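Local coordinates for glutaminase 1 (Escherichia coli, PDB 1U60), which catalyses the hydrolysis of L-glutamine to L-glutamate and ammonium, and works as a homotetramer, at residues 117-122 and 171-175; 121-126 and 180-184; 161-165 and 189-194. One frame throughout, in Å; residues are numbered along the deposited sequence.

Contact 1: residues 117-122 and 171-175; sequences NAGAIA and IAWLL
Ile171 has CG1 beside its backbone N (chi1 -71°), which leaves CG2 anti to that nitrogen and facing Ala118, while Leu175, whose CG is anti to the carbonyl carbon (chi1 -65°), sends CD1 over the same turn of the facing helix. Ile171 CG2 settles 3.5 Å from Ala118 CA and 3.6 Å from Ala118 CB, so the small residue admits the branched one close to the main chain. Leu175 CD1 comes to 3.2 Å from Ala118 O; that oxygen also accepts the helical bond from Ala122 N, and the methyl adds a tight van der Waals contact. This is helix-helix packing in the helical part of the glutaminase fold, whose family belongs to the beta-lactamase clan: the segments 117-122 and 171-175, on helices 117-126 and 166-178, cross at -68° with their axes 9.6 Å apart. No hydrogen bond joins the segments, and all the touching residues are buried. Ile121 meets Ile171 at about a right angle, its CD1 lying 4.1 Å from Ile171 CG2, and its other branch, CG2, rests 4.2 Å from Ala172 CB. At the N-terminal end of helix 117-126 stands Asn117, predicted to bind substrate; its OD1 is hydrogen-bonded to Lys69 NZ, and its CB barely reaches Ile171 CD1, at 4.5 Å.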
loop_
_atom_site.group_PDB
_atom_site.type_symbol
_atom_site.label_atom_id
_atom_site.label_comp_id
_atom_site.label_asym_id
_atom_site.label_seq_id
_atom_site.Cartn_x
_atom_site.Cartn_y
_atom_site.Cartn_z
ATOM N N ASN A 117 -5.459 12.138 -10.266
ATOM C CA ASN A 117 -6.318 13.282 -10.651
ATOM C C ASN A 117 -7.749 12.844 -11.080
ATOM O O ASN A 117 -8.739 13.450 -10.730
ATOM C CB ASN A 117 -5.669 14.086 -11.790
ATOM C CG ASN A 117 -4.586 15.043 -11.316
ATOM O OD1 ASN A 117 -3.935 14.850 -10.290
ATOM N ND2 ASN A 117 -4.317 16.068 -12.151
ATOM N N ALA A 118 -7.825 11.781 -11.869
ATOM C CA ALA A 118 -9.107 11.320 -12.386
ATOM C C ALA A 118 -10.007 10.893 -11.205
ATOM O O ALA A 118 -11.155 11.301 -11.113
ATOM C CB ALA A 118 -8.865 10.128 -13.382
ATOM N N GLY A 119 -9.464 10.096 -10.286
ATOM C CA GLY A 119 -10.239 9.705 -9.133
ATOM C C GLY A 119 -10.651 10.867 -8.254
ATOM O O GLY A 119 -11.715 10.850 -7.652
ATOM N N ALA A 120 -9.805 11.880 -8.163
ATOM C CA ALA A 120 -10.054 12.992 -7.291
ATOM C C ALA A 120 -11.164 13.836 -7.873
ATOM O O ALA A 120 -12.034 14.295 -7.169
ATOM C CB ALA A 120 -8.787 13.822 -7.125
ATOM N N ILE A 121 -11.136 14.028 -9.183
ATOM C CA ILE A 121 -12.198 14.785 -9.850
ATOM C C ILE A 121 -13.547 14.070 -9.693
ATOM O O ILE A 121 -14.578 14.706 -9.421
ATOM C CB ILE A 121 -11.842 15.034 -11.329
ATOM C CG1 ILE A 121 -10.670 16.016 -11.417
ATOM C CG2 ILE A 121 -13.035 15.632 -12.085
ATOM C CD1 ILE A 121 -9.947 16.064 -12.761
ATOM N N ALA A 122 -13.524 12.753 -9.782
ATOM C CA ALA A 122 -14.720 11.906 -9.542
ATOM C C ALA A 122 -15.186 11.982 -8.093
ATOM O O ALA A 122 -16.419 12.080 -7.844
ATOM C CB ALA A 122 -14.479 10.516 -9.955
ATOM N N ILE A 171 -9.961 14.926 -18.666
ATOM C CA ILE A 171 -10.226 13.859 -17.726
ATOM C C ILE A 171 -11.669 13.875 -17.201
ATOM O O ILE A 171 -12.316 12.816 -17.110
ATOM C CB ILE A 171 -9.174 13.868 -16.577
ATOM C CG1 ILE A 171 -7.816 13.406 -17.084
ATOM C CG2 ILE A 171 -9.606 12.942 -15.451
ATOM C CD1 ILE A 171 -6.695 13.517 -16.086
ATOM N N ALA A 172 -12.192 15.054 -16.881
ATOM C CA ALA A 172 -13.548 15.171 -16.420
ATOM C C ALA A 172 -14.535 14.628 -17.464
ATOM O O ALA A 172 -15.475 13.956 -17.130
ATOM C CB ALA A 172 -13.863 16.554 -16.117
ATOM N N TRP A 173 -14.316 14.947 -18.729
ATOM C CA TRP A 173 -15.191 14.466 -19.777
ATOM C C TRP A 173 -15.043 12.966 -19.992
ATOM O O TRP A 173 -16.032 12.297 -20.285
ATOM C CB TRP A 173 -14.964 15.263 -21.100
ATOM C CG TRP A 173 -15.600 16.628 -21.119
ATOM C CD1 TRP A 173 -14.964 17.801 -21.295
ATOM C CD2 TRP A 173 -16.995 16.958 -20.961
ATOM N NE1 TRP A 173 -15.848 18.849 -21.257
ATOM C CE2 TRP A 173 -17.104 18.364 -21.035
ATOM C CE3 TRP A 173 -18.155 16.207 -20.732
ATOM C CZ2 TRP A 173 -18.330 19.041 -20.928
ATOM C CZ3 TRP A 173 -19.367 16.861 -20.635
ATOM C CH2 TRP A 173 -19.448 18.264 -20.716
ATOM N N LEU A 174 -13.828 12.419 -19.893
ATOM C CA LEU A 174 -13.644 10.986 -19.970
ATOM C C LEU A 174 -14.393 10.228 -18.865
ATOM O O LEU A 174 -15.055 9.194 -19.121
ATOM C CB LEU A 174 -12.181 10.607 -19.867
ATOM C CG LEU A 174 -11.313 10.953 -21.082
ATOM C CD1 LEU A 174 -9.856 10.677 -20.771
ATOM C CD2 LEU A 174 -11.789 10.230 -22.363
ATOM N N LEU A 175 -14.261 10.705 -17.644
ATOM C CA LEU A 175 -15.056 10.185 -16.521
ATOM C C LEU A 175 -16.571 10.282 -16.803
ATOM O O LEU A 175 -17.305 9.292 -16.674
ATOM C CB LEU A 175 -14.697 10.909 -15.229
ATOM C CG LEU A 175 -13.274 10.657 -14.770
ATOM C CD1 LEU A 175 -12.877 11.740 -13.817
ATOM C CD2 LEU A 175 -13.150 9.302 -14.113
#

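Contact 2: residues 121-126 and 180-184; sequences IATTSL and YLYCD
Ser125 and Tyr182 make the one hydrogen bond between helix 117-126 and the loop 180-184: Tyr182 N donates to Ser125 OG over 2.9 Å, with an N-H...O angle of 162°. The hydroxyl lies between its own backbone N and carbonyl carbon (chi1 81°), a setting from which it also donates to Ala122 O, 2.6 Å away and 21° out of that carbonyl's plane. Accepting from the loop and donating back into the helix, OG is gripped on two counts and its rotation is fixed. Packing is dense around it. Cys183 SG lies 3.6 Å from Ser125 CB, and Leu181 CD1 reaches the same distance from Ser125 OG while also touching Ile121 CG2. Nearby, the methyl of Ala122 presses to 3.3 Å from Tyr180 O, a buried carbonyl oxygen with no polar partner in the model.

The side formed by Tyr182 and Leu126, both partly exposed, is looser. The Tyr182 ring turns an edge to Ala122 O, which lies near the ring plane 3.8 Å from CD2, and Leu126 runs alongside it, pointing the same way, with CD1 4.0 Å from Tyr182 CD2. The phenol OH is held by Lys88 O. At the far end of the loop, Asp184 takes the N-cap position of helix 185-195, its OD2 hydrogen-bonded to Glu187 N. The arrangement is a helix-to-loop contact in the helical part of the glutaminase fold: one serine side chain ties the connection between helices 166-178 and 185-195 to the C-terminal part of helix 117-126.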
loop_
_atom_site.group_PDB
_atom_site.type_symbol
_atom_site.label_atom_id
_atom_site.label_comp_id
_atom_site.label_asym_id
_atom_site.label_seq_id
_atom_site.Cartn_x
_atom_site.Cartn_y
_atom_site.Cartn_z
ATOM N N ILE A 121 -11.136 14.028 -9.183
ATOM C CA ILE A 121 -12.198 14.785 -9.850
ATOM C C ILE A 121 -13.547 14.070 -9.693
ATOM O O ILE A 121 -14.578 14.706 -9.421
ATOM C CB ILE A 121 -11.842 15.034 -11.329
ATOM C CG1 ILE A 121 -10.670 16.016 -11.417
ATOM C CG2 ILE A 121 -13.035 15.632 -12.085
ATOM C CD1 ILE A 121 -9.947 16.064 -12.761
ATOM N N ALA A 122 -13.524 12.753 -9.782
ATOM C CA ALA A 122 -14.720 11.906 -9.542
ATOM C C ALA A 122 -15.186 11.982 -8.093
ATOM O O ALA A 122 -16.419 12.080 -7.844
ATOM C CB ALA A 122 -14.479 10.516 -9.955
ATOM N N THR A 123 -14.241 12.037 -7.147
ATOM C CA THR A 123 -14.578 12.121 -5.715
ATOM C C THR A 123 -15.196 13.529 -5.439
ATOM O O THR A 123 -16.191 13.664 -4.729
ATOM C CB THR A 123 -13.374 11.863 -4.880
ATOM O OG1 THR A 123 -12.804 10.555 -5.215
ATOM C CG2 THR A 123 -13.730 11.843 -3.385
ATOM N N THR A 124 -14.604 14.589 -5.993
ATOM C CA THR A 124 -15.186 15.919 -5.895
ATOM C C THR A 124 -16.630 15.932 -6.421
ATOM O O THR A 124 -17.484 16.567 -5.814
ATOM C CB THR A 124 -14.306 16.910 -6.663
ATOM O OG1 THR A 124 -13.035 17.045 -6.022
ATOM C CG2 THR A 124 -14.885 18.326 -6.663
ATOM N N SER A 125 -16.912 15.199 -7.492
ATOM C CA SER A 125 -18.248 15.144 -8.081
ATOM C C SER A 125 -19.252 14.317 -7.269
ATOM O O SER A 125 -20.473 14.460 -7.479
ATOM C CB SER A 125 -18.193 14.541 -9.511
ATOM O OG SER A 125 -18.133 13.107 -9.507
ATOM N N LEU A 126 -18.731 13.451 -6.407
ATOM C CA LEU A 126 -19.495 12.525 -5.542
ATOM C C LEU A 126 -20.036 13.167 -4.270
ATOM O O LEU A 126 -21.000 12.648 -3.704
ATOM C CB LEU A 126 -18.616 11.314 -5.170
ATOM C CG LEU A 126 -19.217 10.101 -4.455
ATOM C CD1 LEU A 126 -20.467 9.583 -5.139
ATOM C CD2 LEU A 126 -18.177 8.997 -4.298
ATOM N N TYR A 180 -18.350 7.460 -14.666
ATOM C CA TYR A 180 -17.655 7.644 -13.385
ATOM C C TYR A 180 -17.548 9.112 -12.933
ATOM O O TYR A 180 -16.599 9.490 -12.255
ATOM C CB TYR A 180 -16.291 6.933 -13.416
ATOM C CG TYR A 180 -16.408 5.401 -13.486
ATOM C CD1 TYR A 180 -16.515 4.642 -12.321
ATOM C CD2 TYR A 180 -16.447 4.737 -14.707
ATOM C CE1 TYR A 180 -16.658 3.277 -12.366
ATOM C CE2 TYR A 180 -16.584 3.327 -14.767
ATOM C CZ TYR A 180 -16.691 2.615 -13.580
ATOM O OH TYR A 180 -16.830 1.237 -13.572
ATOM N N LEU A 181 -18.529 9.929 -13.298
ATOM C CA LEU A 181 -18.630 11.296 -12.832
ATOM C C LEU A 181 -20.055 11.565 -12.443
ATOM O O LEU A 181 -20.974 11.215 -13.191
ATOM C CB LEU A 181 -18.152 12.313 -13.866
ATOM C CG LEU A 181 -17.697 13.617 -13.160
ATOM C CD1 LEU A 181 -16.307 13.488 -12.619
ATOM C CD2 LEU A 181 -17.780 14.848 -14.066
ATOM N N TYR A 182 -20.243 12.140 -11.264
ATOM C CA TYR A 182 -21.557 12.151 -10.573
ATOM C C TYR A 182 -22.174 13.522 -10.485
ATOM O O TYR A 182 -23.199 13.733 -9.785
ATOM C CB TYR A 182 -21.455 11.449 -9.207
ATOM C CG TYR A 182 -20.690 10.148 -9.394
ATOM C CD1 TYR A 182 -21.298 9.063 -10.046
ATOM C CD2 TYR A 182 -19.375 10.019 -9.014
ATOM C CE1 TYR A 182 -20.644 7.885 -10.292
ATOM C CE2 TYR A 182 -18.642 8.788 -9.298
ATOM C CZ TYR A 182 -19.309 7.747 -9.931
ATOM O OH TYR A 182 -18.704 6.563 -10.217
ATOM N N CYS A 183 -21.591 14.452 -11.218
ATOM C CA CYS A 183 -22.230 15.772 -11.450
ATOM C C CYS A 183 -21.742 16.288 -12.793
ATOM O O CYS A 183 -20.997 15.593 -13.515
ATOM C CB CYS A 183 -21.951 16.765 -10.324
ATOM S SG CYS A 183 -20.240 17.385 -10.229
ATOM N N ASP A 184 -22.204 17.453 -13.166
ATOM C CA ASP A 184 -21.789 18.119 -14.398
ATOM C C ASP A 184 -20.254 18.171 -14.513
ATOM O O ASP A 184 -19.586 18.492 -13.539
ATOM C CB ASP A 184 -22.390 19.510 -14.360
ATOM C CG ASP A 184 -21.935 20.391 -15.492
ATOM O OD1 ASP A 184 -22.523 20.294 -16.608
ATOM O OD2 ASP A 184 -21.016 21.240 -15.377
#

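Contact 3: residues 161-165 and 189-194; sequences EQTTN and CDVYTR
Gln162 and Thr193 lead a mixed polar and apolar contact between the C-terminal end of helix 155-162, with the turn after it, and helix 185-195, in the helical part of the glutaminase fold. Both segments carry residues predicted to bind substrate, Glu161 and Tyr192. The Gln162 chain, bent at chi2 (-69°), swings its amide across the second helix. NE2 donates to Asp190 O over 3.3 Å, the acceptor lying in the amide plane, and more weakly to Asp190 OD1 at 3.0 Å; amide and carboxylate planes stand 84° apart. Asp190 O also takes the helical bond from Arg194 N. Gln162 NE2 lies 3.4 Å from Thr193 CB, resting the amide against the threonine. Thr193 supplies the apolar part: its CG2 packs 3.5 Å from Glu161 CB, whereas its OG1 donates back to Cys189 O. Beyond this packing, Glu161 OE2 is hydrogen-bonded to Tyr29 OH. Arg194 holds the Asp190 carboxylate side-on in a salt bridge, through NE and NH2, and its NH1 makes a second with Glu133. This grip should steady the aspartate: Arg194 NE lies 2.8 Å from Asp190 OD1, which sits in the guanidinium plane, although the nitrogen approaches from above the carboxylate plane.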
loop_
_atom_site.group_PDB
_atom_site.type_symbol
_atom_site.label_atom_id
_atom_site.label_comp_id
_atom_site.label_asym_id
_atom_site.label_seq_id
_atom_site.Cartn_x
_atom_site.Cartn_y
_atom_site.Cartn_z
ATOM N N GLU A 161 -4.709 28.433 -12.238
ATOM C CA GLU A 161 -5.066 27.020 -12.424
ATOM C C GLU A 161 -6.275 26.856 -13.342
ATOM O O GLU A 161 -6.298 25.944 -14.161
ATOM C CB GLU A 161 -5.357 26.388 -11.065
ATOM C CG GLU A 161 -4.094 26.223 -10.192
ATOM C CD GLU A 161 -3.293 24.986 -10.517
ATOM O OE1 GLU A 161 -3.630 24.298 -11.514
ATOM O OE2 GLU A 161 -2.273 24.701 -9.822
ATOM N N GLN A 162 -7.277 27.737 -13.185
ATOM C CA GLN A 162 -8.555 27.639 -13.883
ATOM C C GLN A 162 -8.350 27.878 -15.381
ATOM O O GLN A 162 -9.190 27.459 -16.204
ATOM C CB GLN A 162 -9.570 28.685 -13.366
ATOM C CG GLN A 162 -10.227 28.469 -11.977
ATOM C CD GLN A 162 -11.220 27.315 -11.865
ATOM O OE1 GLN A 162 -11.751 26.797 -12.859
ATOM N NE2 GLN A 162 -11.509 26.945 -10.639
ATOM N N THR A 163 -7.280 28.622 -15.706
ATOM C CA THR A 163 -7.044 29.017 -17.101
ATOM C C THR A 163 -5.953 28.217 -17.757
ATOM O O THR A 163 -5.620 28.466 -18.928
ATOM C CB THR A 163 -6.748 30.514 -17.204
ATOM O OG1 THR A 163 -5.658 30.860 -16.355
ATOM C CG2 THR A 163 -7.889 31.325 -16.714
ATOM N N THR A 164 -5.416 27.236 -17.037
ATOM C CA THR A 164 -4.449 26.286 -17.584
ATOM C C THR A 164 -4.770 24.797 -17.443
ATOM O O THR A 164 -3.905 23.947 -17.732
ATOM C CB THR A 164 -3.059 26.498 -16.944
ATOM O OG1 THR A 164 -3.154 26.378 -15.511
ATOM C CG2 THR A 164 -2.516 27.901 -17.258
ATOM N N ASN A 165 -5.938 24.457 -16.932
ATOM C CA ASN A 165 -6.264 23.073 -16.518
ATOM C C ASN A 165 -6.930 22.239 -17.612
ATOM O O ASN A 165 -7.819 21.422 -17.337
ATOM C CB ASN A 165 -7.154 23.091 -15.272
ATOM C CG ASN A 165 -8.527 23.768 -15.491
ATOM O OD1 ASN A 165 -9.411 23.792 -14.561
ATOM N ND2 ASN A 165 -8.751 24.278 -16.695
ATOM N N CYS A 189 -14.827 19.884 -12.500
ATOM C CA CYS A 189 -13.487 20.328 -12.846
ATOM C C CYS A 189 -13.217 21.651 -12.133
ATOM O O CYS A 189 -12.160 21.854 -11.552
ATOM C CB CYS A 189 -13.326 20.408 -14.365
ATOM S SG CYS A 189 -11.655 20.860 -14.899
ATOM N N ASP A 190 -14.186 22.549 -12.142
ATOM C CA ASP A 190 -14.039 23.835 -11.501
ATOM C C ASP A 190 -13.753 23.637 -9.997
ATOM O O ASP A 190 -12.814 24.197 -9.476
ATOM C CB ASP A 190 -15.335 24.626 -11.743
ATOM C CG ASP A 190 -15.441 25.936 -10.974
ATOM O OD1 ASP A 190 -14.469 26.456 -10.340
ATOM O OD2 ASP A 190 -16.538 26.530 -10.958
ATOM N N VAL A 191 -14.570 22.864 -9.318
ATOM C CA VAL A 191 -14.416 22.760 -7.864
ATOM C C VAL A 191 -13.117 22.056 -7.514
ATOM O O VAL A 191 -12.451 22.438 -6.565
ATOM C CB VAL A 191 -15.623 22.141 -7.204
ATOM C CG1 VAL A 191 -15.438 22.011 -5.723
ATOM C CG2 VAL A 191 -16.831 23.051 -7.474
ATOM N N TYR A 192 -12.773 21.049 -8.305
ATOM C CA TYR A 192 -11.511 20.339 -8.099
ATOM C C TYR A 192 -10.335 21.350 -8.178
ATOM O O TYR A 192 -9.414 21.343 -7.363
ATOM C CB TYR A 192 -11.314 19.190 -9.110
ATOM C CG TYR A 192 -9.954 18.581 -8.880
ATOM C CD1 TYR A 192 -9.716 17.859 -7.726
ATOM C CD2 TYR A 192 -8.867 18.855 -9.722
ATOM C CE1 TYR A 192 -8.507 17.364 -7.436
ATOM C CE2 TYR A 192 -7.605 18.332 -9.424
ATOM C CZ TYR A 192 -7.448 17.593 -8.265
ATOM O OH TYR A 192 -6.230 17.121 -7.854
ATOM N N THR A 193 -10.390 22.240 -9.170
ATOM C CA THR A 193 -9.382 23.292 -9.332
ATOM C C THR A 193 -9.308 24.227 -8.119
ATOM O O THR A 193 -8.225 24.504 -7.609
ATOM C CB THR A 193 -9.679 24.073 -10.606
ATOM O OG1 THR A 193 -9.671 23.148 -11.704
ATOM C CG2 THR A 193 -8.593 25.064 -10.893
ATOM N N ARG A 194 -10.465 24.635 -7.630
ATOM C CA ARG A 194 -10.564 25.461 -6.410
ATOM C C ARG A 194 -9.941 24.776 -5.225
ATOM O O ARG A 194 -9.188 25.405 -4.483
ATOM C CB ARG A 194 -12.014 25.817 -6.060
ATOM C CG ARG A 194 -12.727 26.651 -7.117
ATOM C CD ARG A 194 -14.100 27.089 -6.665
ATOM N NE ARG A 194 -15.073 27.305 -7.734
ATOM C CZ ARG A 194 -16.316 27.783 -7.531
ATOM N NH1 ARG A 194 -16.713 28.133 -6.320
ATOM N NH2 ARG A 194 -17.154 27.915 -8.533
#

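In the fold
The three contacts gather on one side of the chain's centre, within the helical part of the fold. Contacts 1 and 2, with centres about 7 Å apart, share Ile121 and Ala122 of helix 117-126; a probable hydrogen bond between Tyr180 N and Leu175 O links their second segments. Contact 3 lies about 12 Å from contact 1 and about 14 Å from contact 2, centre to centre. Along the chain its segments alternate with theirs: 117-126, then 161-165, 171-175, 180-184 and 189-194. Tyr192 bridges the group, packing on Ala120 and Ile121. Helices 117-126, 155-162, 166-178 and 185-195 thus each carry a residue predicted to bind substrate (Asn117, Glu161, Asn168 and Tyr192), consistent with a shared pocket.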